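PDB 4XWW: DR2417 from Deinococcus radiodurans, which probably degrades and matures RNA as a metal-dependent 5'-3' exonuclease, possibly with endonuclease activity as well, and works as a homodimer. Local coordinates for residues A[530-535]-A[553-558]. Numbering follows the deposited sequence.
Sequences DVRDDM and LIPMIV
I557 lays its CG1–CD1 branch against helix 528-547, CG1 meeting R532 CB at 3.3 Å and CD1 passing 4.2 Å from V531 CG1. The branch gets there because CG1 stands anti to the carbonyl carbon (chi1 -61°), and CD1 continues to M535. That side chain, extended beyond CG, slides past I557 in the opposite sense, and its CE sits a tight 3.3 Å from I557 CD1. M535 CE also rests 3.7 Å from P555 CB and 3.5 Å from M556 O, so it touches both P555 and I557. On the exposed flank R532, bent at chi2 and chi3, runs across the strand direction; P555 O lies at its guanidinium edge, near the plane, but R532 NE stays 3.9 Å from P555 O, too far to bind it. No hydrogen bond joins the segments, so apolar packing holds them, well away from the zinc centre. M556 is directed away from the helix and touches strand 479-485 and T483 of the second subunit, while M535 also touches A517 and V518 of helix 504-523. Segment 530-535 runs at 141° to strand residues 553-556, part of an outer strand of the sheet within this chain: a two-layer alpha/beta sandwich, here the RNase J C-terminal domain.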
loop_
_atom_site.group_PDB
_atom_site.type_symbol
_atom_site.label_atom_id
_atom_site.label_comp_id
_atom_site.label_asym_id
_atom_site.label_seq_id
_atom_site.Cartn_x
_atom_site.Cartn_y
_atom_site.Cartn_z
ATOM N N ASP A 530 29.181 29.210 -12.297
ATOM C CA ASP A 530 28.151 30.204 -12.015
ATOM C C ASP A 530 27.107 30.255 -13.132
ATOM O O ASP A 530 25.924 30.480 -12.874
ATOM C CB ASP A 530 28.775 31.589 -11.816
ATOM N N VAL A 531 27.544 30.033 -14.369
ATOM C CA VAL A 531 26.650 30.130 -15.520
ATOM C C VAL A 531 25.666 28.961 -15.607
ATOM O O VAL A 531 24.497 29.163 -15.937
ATOM C CB VAL A 531 27.433 30.212 -16.842
ATOM C CG1 VAL A 531 26.517 30.686 -17.964
ATOM C CG2 VAL A 531 28.622 31.151 -16.699
ATOM N N ARG A 532 26.138 27.747 -15.321
ATOM C CA ARG A 532 25.274 26.566 -15.344
ATOM C C ARG A 532 24.136 26.755 -14.360
ATOM O O ARG A 532 22.996 26.372 -14.626
ATOM C CB ARG A 532 26.067 25.283 -15.023
ATOM C CG ARG A 532 26.058 24.836 -13.570
ATOM C CD ARG A 532 27.384 24.223 -13.154
ATOM N NE ARG A 532 27.402 22.768 -13.268
ATOM C CZ ARG A 532 28.389 21.998 -12.810
ATOM N NH1 ARG A 532 28.332 20.679 -12.951
ATOM N NH2 ARG A 532 29.434 22.550 -12.205
ATOM N N ASP A 533 24.451 27.385 -13.233
ATOM C CA ASP A 533 23.480 27.617 -12.179
ATOM C C ASP A 533 22.418 28.593 -12.652
ATOM O O ASP A 533 21.236 28.435 -12.347
ATOM C CB ASP A 533 24.174 28.140 -10.921
ATOM C CG ASP A 533 24.951 27.059 -10.190
ATOM O OD1 ASP A 533 24.994 25.914 -10.688
ATOM O OD2 ASP A 533 25.522 27.355 -9.121
ATOM N N ASP A 534 22.846 29.599 -13.409
ATOM C CA ASP A 534 21.928 30.599 -13.939
ATOM C C ASP A 534 20.944 29.990 -14.937
ATOM O O ASP A 534 19.772 30.372 -14.966
ATOM C CB ASP A 534 22.705 31.739 -14.585
ATOM N N MET A 535 21.412 29.048 -15.753
ATOM C CA MET A 535 20.535 28.446 -16.754
ATOM C C MET A 535 19.649 27.361 -16.135
ATOM O O MET A 535 18.529 27.143 -16.588
ATOM C CB MET A 535 21.339 27.896 -17.948
ATOM C CG MET A 535 22.184 26.659 -17.695
ATOM S SD MET A 535 22.489 25.800 -19.258
ATOM C CE MET A 535 23.761 24.626 -18.796
ATOM N N LEU A 553 16.714 18.495 -12.996
ATOM C CA LEU A 553 17.486 19.235 -13.991
ATOM C C LEU A 553 18.985 19.051 -13.840
ATOM O O LEU A 553 19.562 19.417 -12.822
ATOM C CB LEU A 553 17.189 20.725 -13.870
ATOM C CG LEU A 553 15.799 21.172 -14.285
ATOM C CD1 LEU A 553 15.452 22.498 -13.634
ATOM C CD2 LEU A 553 15.738 21.269 -15.800
ATOM N N ILE A 554 19.611 18.541 -14.890
ATOM C CA ILE A 554 21.046 18.357 -14.905
ATOM C C ILE A 554 21.652 19.275 -15.960
ATOM O O ILE A 554 21.637 18.966 -17.148
ATOM C CB ILE A 554 21.371 16.899 -15.248
ATOM C CG1 ILE A 554 20.920 15.987 -14.108
ATOM C CG2 ILE A 554 22.852 16.721 -15.527
ATOM C CD1 ILE A 554 21.245 14.531 -14.327
ATOM N N PRO A 555 22.225 20.385 -15.525
ATOM C CA PRO A 555 22.828 21.311 -16.485
ATOM C C PRO A 555 24.335 21.104 -16.666
ATOM O O PRO A 555 25.043 20.864 -15.689
ATOM C CB PRO A 555 22.528 22.680 -15.873
ATOM C CG PRO A 555 22.517 22.427 -14.405
ATOM C CD PRO A 555 22.058 21.000 -14.197
ATOM N N MET A 556 24.807 21.192 -17.912
ATOM C CA MET A 556 26.234 21.072 -18.238
ATOM C C MET A 556 26.698 22.216 -19.152
ATOM O O MET A 556 26.080 22.470 -20.180
ATOM C CB MET A 556 26.520 19.724 -18.916
ATOM C CG MET A 556 25.810 18.530 -18.303
ATOM S SD MET A 556 26.425 16.950 -18.923
ATOM C CE MET A 556 26.578 17.292 -20.675
ATOM N N ILE A 557 27.800 22.874 -18.802
ATOM C CA ILE A 557 28.302 23.995 -19.604
ATOM C C ILE A 557 29.483 23.619 -20.510
ATOM O O ILE A 557 29.964 24.437 -21.289
ATOM C CB ILE A 557 28.674 25.196 -18.704
ATOM C CG1 ILE A 557 27.442 25.682 -17.943
ATOM C CG2 ILE A 557 29.257 26.344 -19.513
ATOM C CD1 ILE A 557 26.502 26.519 -18.783
ATOM N N VAL A 558 29.937 22.375 -20.425
ATOM C CA VAL A 558 31.111 21.953 -21.173
ATOM C C VAL A 558 30.737 21.039 -22.336
ATOM O O VAL A 558 30.181 19.965 -22.125
ATOM C CB VAL A 558 32.094 21.219 -20.231
ATOM C CG1 VAL A 558 33.202 20.508 -21.001
ATOM C CG2 VAL A 558 32.677 22.187 -19.214
#